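Local coordinates for H127A/Y244A mutant of alginate lyase AlyC3 in complex with dimannuronate (Psychromonas sp., PDB 7C8F), which probably cleaves alginate by beta-elimination, as a polysaccharide lyase of family PL7, at residues B[84-92]-B[207-215]. Numbering follows the deposited sequence.
Sequences KNFRTDLPN and ITVGNKQLI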
ATOM      1  N   LYS B  84      12.113 -13.904  -7.871  1.00 14.60           N
ATOM      2  CA  LYS B  84      11.858 -12.502  -8.200  1.00 14.57           C
ATOM      3  C   LYS B  84      10.613 -11.979  -7.485  1.00 13.24           C
ATOM      4  O   LYS B  84       9.517 -12.526  -7.635  1.00 14.41           O
ATOM      5  CB  LYS B  84      11.675 -12.367  -9.714  1.00 15.62           C
ATOM      6  CG  LYS B  84      11.355 -10.944 -10.177  1.00 18.60           C
ATOM      7  CD  LYS B  84      12.566 -10.036 -10.043  1.00 18.31           C
ATOM      8  CE  LYS B  84      12.223  -8.607 -10.454  1.00 19.74           C
ATOM      9  NZ  LYS B  84      13.417  -7.700 -10.357  1.00 25.74           N
ATOM     10  N   ASN B  85      10.768 -10.886  -6.740  1.00 14.37           N
ATOM     11  CA  ASN B  85       9.624 -10.148  -6.190  1.00 13.41           C
ATOM     12  C   ASN B  85       9.374  -8.989  -7.141  1.00 15.78           C
ATOM     13  O   ASN B  85      10.066  -7.966  -7.098  1.00 17.26           O
ATOM     14  CB  ASN B  85       9.884  -9.652  -4.771  1.00 15.22           C
ATOM     15  CG  ASN B  85      10.192 -10.780  -3.801  1.00 13.60           C
ATOM     16  OD1 ASN B  85       9.522 -11.812  -3.771  1.00 14.79           O
ATOM     17  ND2 ASN B  85      11.235 -10.580  -2.995  1.00 16.62           N
ATOM     18  N   PHE B  86       8.394  -9.163  -8.014  1.00 13.43           N
ATOM     19  CA  PHE B  86       8.210  -8.252  -9.130  1.00 13.41           C
ATOM     20  C   PHE B  86       7.107  -7.235  -8.883  1.00 12.61           C
ATOM     21  O   PHE B  86       6.153  -7.466  -8.127  1.00 13.01           O
ATOM     22  CB  PHE B  86       7.939  -8.995 -10.447  1.00 14.94           C
ATOM     23  CG  PHE B  86       6.956 -10.150 -10.346  1.00 12.26           C
ATOM     24  CD1 PHE B  86       5.583  -9.921 -10.317  1.00 15.58           C
ATOM     25  CD2 PHE B  86       7.415 -11.456 -10.326  1.00 14.03           C
ATOM     26  CE1 PHE B  86       4.683 -10.988 -10.246  1.00 14.61           C
ATOM     27  CE2 PHE B  86       6.524 -12.531 -10.256  1.00 14.06           C
ATOM     28  CZ  PHE B  86       5.158 -12.294 -10.216  1.00 14.73           C
ATOM     29  N   ARG B  87       7.241  -6.101  -9.554  1.00 12.63           N
ATOM     30  CA  ARG B  87       6.144  -5.152  -9.637  1.00 13.17           C
ATOM     31  C   ARG B  87       5.092  -5.662 -10.606  1.00 13.44           C
ATOM     32  O   ARG B  87       5.407  -6.277 -11.625  1.00 14.38           O
ATOM     33  CB  ARG B  87       6.659  -3.805 -10.129  1.00 16.63           C
ATOM     34  CG  ARG B  87       7.514  -3.159  -9.079  1.00 17.82           C
ATOM     35  CD  ARG B  87       7.808  -1.725  -9.347  1.00 23.84           C
ATOM     36  NE  ARG B  87       6.634  -0.876  -9.505  1.00 17.50           N
ATOM     37  CZ  ARG B  87       6.713   0.428  -9.305  1.00 17.26           C
ATOM     38  NH1 ARG B  87       7.880   0.940  -8.925  1.00 19.77           N
ATOM     39  NH2 ARG B  87       5.671   1.213  -9.475  1.00 16.66           N
ATOM     40  N   THR B  88       3.831  -5.396 -10.290  1.00 12.27           N
ATOM     41  CA  THR B  88       2.721  -5.888 -11.102  1.00 12.85           C
ATOM     42  C   THR B  88       2.081  -4.776 -11.914  1.00 13.69           C
ATOM     43  O   THR B  88       1.143  -5.041 -12.688  1.00 13.24           O
ATOM     44  CB  THR B  88       1.646  -6.530 -10.209  1.00 13.68           C
ATOM     45  OG1 THR B  88       0.989  -5.504  -9.435  1.00 13.63           O
ATOM     46  CG2 THR B  88       2.263  -7.564  -9.274  1.00 15.28           C
ATOM     47  N   ASP B  89       2.560  -3.537 -11.761  1.00 13.33           N
ATOM     48  CA  ASP B  89       1.848  -2.356 -12.223  1.00 13.51           C
ATOM     49  C   ASP B  89       2.507  -1.656 -13.401  1.00 17.09           C
ATOM     50  O   ASP B  89       2.012  -0.608 -13.824  1.00 18.90           O
ATOM     51  CB  ASP B  89       1.652  -1.365 -11.061  1.00 15.14           C
ATOM     52  CG  ASP B  89       2.966  -0.952 -10.381  1.00 14.24           C
ATOM     53  OD1 ASP B  89       3.946  -1.731 -10.339  1.00 14.71           O
ATOM     54  OD2 ASP B  89       3.010   0.194  -9.865  1.00 15.18           O
ATOM     55  N   LEU B  90       3.608  -2.198 -13.944  1.00 15.47           N
ATOM     56  CA  LEU B  90       4.322  -1.401 -14.928  1.00 16.86           C
ATOM     57  C   LEU B  90       4.090  -1.930 -16.340  1.00 15.53           C
ATOM     58  O   LEU B  90       3.971  -3.142 -16.541  1.00 17.53           O
ATOM     59  CB  LEU B  90       5.825  -1.391 -14.629  1.00 16.80           C
ATOM     60  CG  LEU B  90       6.185  -0.794 -13.264  1.00 19.05           C
ATOM     61  CD1 LEU B  90       7.671  -0.936 -13.036  1.00 18.98           C
ATOM     62  CD2 LEU B  90       5.766   0.671 -13.170  1.00 20.26           C
ATOM     63  N   PRO B  91       4.002  -1.044 -17.338  1.00 19.76           N
ATOM     64  CA  PRO B  91       3.646  -1.503 -18.689  1.00 22.56           C
ATOM     65  C   PRO B  91       4.762  -2.249 -19.389  1.00 19.91           C
ATOM     66  O   PRO B  91       4.483  -3.032 -20.305  1.00 24.75           O
ATOM     67  CB  PRO B  91       3.294  -0.201 -19.424  1.00 25.09           C
ATOM     68  CG  PRO B  91       4.098   0.851 -18.709  1.00 25.44           C
ATOM     69  CD  PRO B  91       4.152   0.421 -17.258  1.00 22.67           C
ATOM     70  N   ASN B  92       6.007  -2.049 -18.976  1.00 17.21           N
ATOM     71  CA  ASN B  92       7.158  -2.641 -19.637  1.00 18.12           C
ATOM     72  C   ASN B  92       7.766  -3.798 -18.861  1.00 18.18           C
ATOM     73  O   ASN B  92       8.903  -4.184 -19.140  1.00 20.61           O
ATOM     74  CB  ASN B  92       8.216  -1.565 -19.890  1.00 19.92           C
ATOM     75  CG  ASN B  92       8.691  -0.896 -18.610  1.00 22.05           C
ATOM     76  OD1 ASN B  92       7.911  -0.621 -17.696  1.00 20.71           O
ATOM     77  ND2 ASN B  92       9.980  -0.625 -18.544  1.00 23.12           N
ATOM     78  N   ILE B 207      -0.042 -17.856 -16.655  1.00 15.01           N
ATOM     79  CA  ILE B 207      -0.375 -16.734 -15.788  1.00 13.73           C
ATOM     80  C   ILE B 207       0.590 -15.607 -16.102  1.00 14.09           C
ATOM     81  O   ILE B 207       1.808 -15.769 -15.946  1.00 16.08           O
ATOM     82  CB  ILE B 207      -0.266 -17.115 -14.305  1.00 13.60           C
ATOM     83  CG1 ILE B 207      -1.164 -18.308 -13.972  1.00 18.11           C
ATOM     84  CG2 ILE B 207      -0.570 -15.880 -13.433  1.00 14.89           C
ATOM     85  CD1 ILE B 207      -0.886 -18.912 -12.616  1.00 16.35           C
ATOM     86  N   THR B 208       0.066 -14.457 -16.521  1.00 14.16           N
ATOM     87  CA  THR B 208       0.898 -13.287 -16.776  1.00 13.47           C
ATOM     88  C   THR B 208       0.491 -12.161 -15.836  1.00 12.94           C
ATOM     89  O   THR B 208      -0.683 -11.779 -15.784  1.00 14.08           O
ATOM     90  CB  THR B 208       0.794 -12.812 -18.226  1.00 15.21           C
ATOM     91  OG1 THR B 208       1.161 -13.891 -19.090  1.00 20.26           O
ATOM     92  CG2 THR B 208       1.752 -11.628 -18.475  1.00 17.84           C
ATOM     93  N   VAL B 209       1.467 -11.613 -15.118  1.00 13.79           N
ATOM     94  CA  VAL B 209       1.249 -10.518 -14.185  1.00 13.07           C
ATOM     95  C   VAL B 209       2.099  -9.340 -14.635  1.00 14.02           C
ATOM     96  O   VAL B 209       3.287  -9.501 -14.926  1.00 15.26           O
ATOM     97  CB  VAL B 209       1.632 -10.942 -12.754  1.00 14.71           C
ATOM     98  CG1 VAL B 209       1.217  -9.872 -11.753  1.00 16.18           C
ATOM     99  CG2 VAL B 209       1.003 -12.292 -12.403  1.00 17.21           C
ATOM    100  N   GLY B 210       1.514  -8.163 -14.654  1.00 13.29           N
ATOM    101  CA  GLY B 210       2.213  -6.967 -15.093  1.00 14.74           C
ATOM    102  C   GLY B 210       1.243  -6.032 -15.785  1.00 14.02           C
ATOM    103  O   GLY B 210       0.118  -6.394 -16.120  1.00 13.94           O
ATOM    104  N   ASN B 211       1.677  -4.783 -15.950  1.00 14.18           N
ATOM    105  CA  ASN B 211       0.827  -3.777 -16.606  1.00 16.00           C
ATOM    106  C   ASN B 211      -0.550  -3.656 -15.944  1.00 15.07           C
ATOM    107  O   ASN B 211      -1.564  -3.432 -16.603  1.00 17.60           O
ATOM    108  CB  ASN B 211       0.698  -4.055 -18.109  1.00 18.24           C
ATOM    109  CG  ASN B 211       0.054  -2.904 -18.864  1.00 22.04           C
ATOM    110  OD1 ASN B 211       0.294  -1.737 -18.559  1.00 22.59           O
ATOM    111  ND2 ASN B 211      -0.784  -3.233 -19.839  1.00 26.38           N
ATOM    112  N   LYS B 212      -0.589  -3.791 -14.615  1.00 13.53           N
ATOM    113  CA  LYS B 212      -1.840  -3.669 -13.841  1.00 13.63           C
ATOM    114  C   LYS B 212      -2.876  -4.727 -14.217  1.00 13.51           C
ATOM    115  O   LYS B 212      -4.085  -4.525 -14.017  1.00 14.85           O
ATOM    116  CB  LYS B 212      -2.440  -2.257 -13.891  1.00 14.24           C
ATOM    117  CG  LYS B 212      -1.551  -1.229 -13.210  1.00 15.34           C
ATOM    118  CD  LYS B 212      -2.147   0.160 -13.303  1.00 15.35           C
ATOM    119  CE  LYS B 212      -1.259   1.141 -12.548  1.00 16.13           C
ATOM    120  NZ  LYS B 212      -1.843   2.527 -12.552  1.00 18.33           N
ATOM    121  N   GLN B 213      -2.411  -5.869 -14.724  1.00 12.55           N
ATOM    122  CA  GLN B 213      -3.311  -6.935 -15.143  1.00 13.44           C
ATOM    123  C   GLN B 213      -2.838  -8.279 -14.625  1.00 12.58           C
ATOM    124  O   GLN B 213      -1.633  -8.552 -14.540  1.00 13.52           O
ATOM    125  CB  GLN B 213      -3.408  -7.060 -16.674  1.00 16.55           C
ATOM    126  CG  GLN B 213      -4.031  -5.864 -17.349  1.00 21.80           C
ATOM    127  CD  GLN B 213      -4.283  -6.114 -18.826  1.00 29.88           C
ATOM    128  OE1 GLN B 213      -3.364  -6.437 -19.576  1.00 39.31           O
ATOM    129  NE2 GLN B 213      -5.535  -5.975 -19.244  1.00 37.51           N
ATOM    130  N   LEU B 214      -3.813  -9.119 -14.311  1.00 12.48           N
ATOM    131  CA  LEU B 214      -3.614 -10.534 -14.056  1.00 13.34           C
ATOM    132  C   LEU B 214      -4.334 -11.289 -15.165  1.00 13.70           C
ATOM    133  O   LEU B 214      -5.563 -11.198 -15.290  1.00 14.97           O
ATOM    134  CB  LEU B 214      -4.184 -10.915 -12.686  1.00 13.78           C
ATOM    135  CG  LEU B 214      -4.240 -12.415 -12.379  1.00 14.72           C
ATOM    136  CD1 LEU B 214      -2.837 -12.969 -12.303  1.00 17.56           C
ATOM    137  CD2 LEU B 214      -4.949 -12.643 -11.060  1.00 15.39           C
ATOM    138  N   ILE B 215      -3.574 -12.007 -15.982  1.00 13.48           N
ATOM    139  CA  ILE B 215      -4.107 -12.721 -17.135  1.00 14.71           C
ATOM    140  C   ILE B 215      -3.905 -14.207 -16.900  1.00 13.54           C
ATOM    141  O   ILE B 215      -2.812 -14.633 -16.505  1.00 14.42           O
ATOM    142  CB  ILE B 215      -3.411 -12.272 -18.430  1.00 17.27           C
ATOM    143  CG1 ILE B 215      -3.684 -10.787 -18.676  1.00 22.08           C
ATOM    144  CG2 ILE B 215      -3.882 -13.124 -19.615  1.00 20.12           C
ATOM    145  CD1 ILE B 215      -2.991 -10.230 -19.890  1.00 26.36           C
TER
HETATM  146  O   HOH W   1       0.376  -0.088 -16.318  1.00 31.66           O
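Thr88 O accepts a hydrogen bond from Lys212 N at 2.9 Å, and Leu90 O takes a weak one from Asn211 N, so the loop 84-92 is tied by its backbone to the type I' turn Gly210 to Gln213. This beta hairpin belongs to one sheet of the PL7 jelly-roll sandwich, and the loop crosses to that sheet from the facing one, running from strand 77-82 to strand 93-103. Inside, the CG1 methyl of Val209, anti to the backbone N (chi1 -172°), reaches Thr88 CG2 at 3.5 Å and meets Phe86 CE1 obliquely; Phe86 also stacks on Tyr95. Farther out, the extended Lys212 chain passes Asp89, CG lying 3.9 Å from Asp89 CB, and carries its amine to Asp229. Arg87 meets the Asp89 carboxylate with two nearly straight bonds close to the guanidinium plane, NE to OD1 and NH2 to OD2, while Arg232 NE of the second subunit also pairs with OD2. An alanine in place of Asp89 would probably leave both arginines without this shared carboxylate, with Arg87 then leaning on Asp229 of the second subunit. Beside the turn, one water donates to Asp89 O at 3.0 Å and to Asn211 OD1 at 2.8 Å.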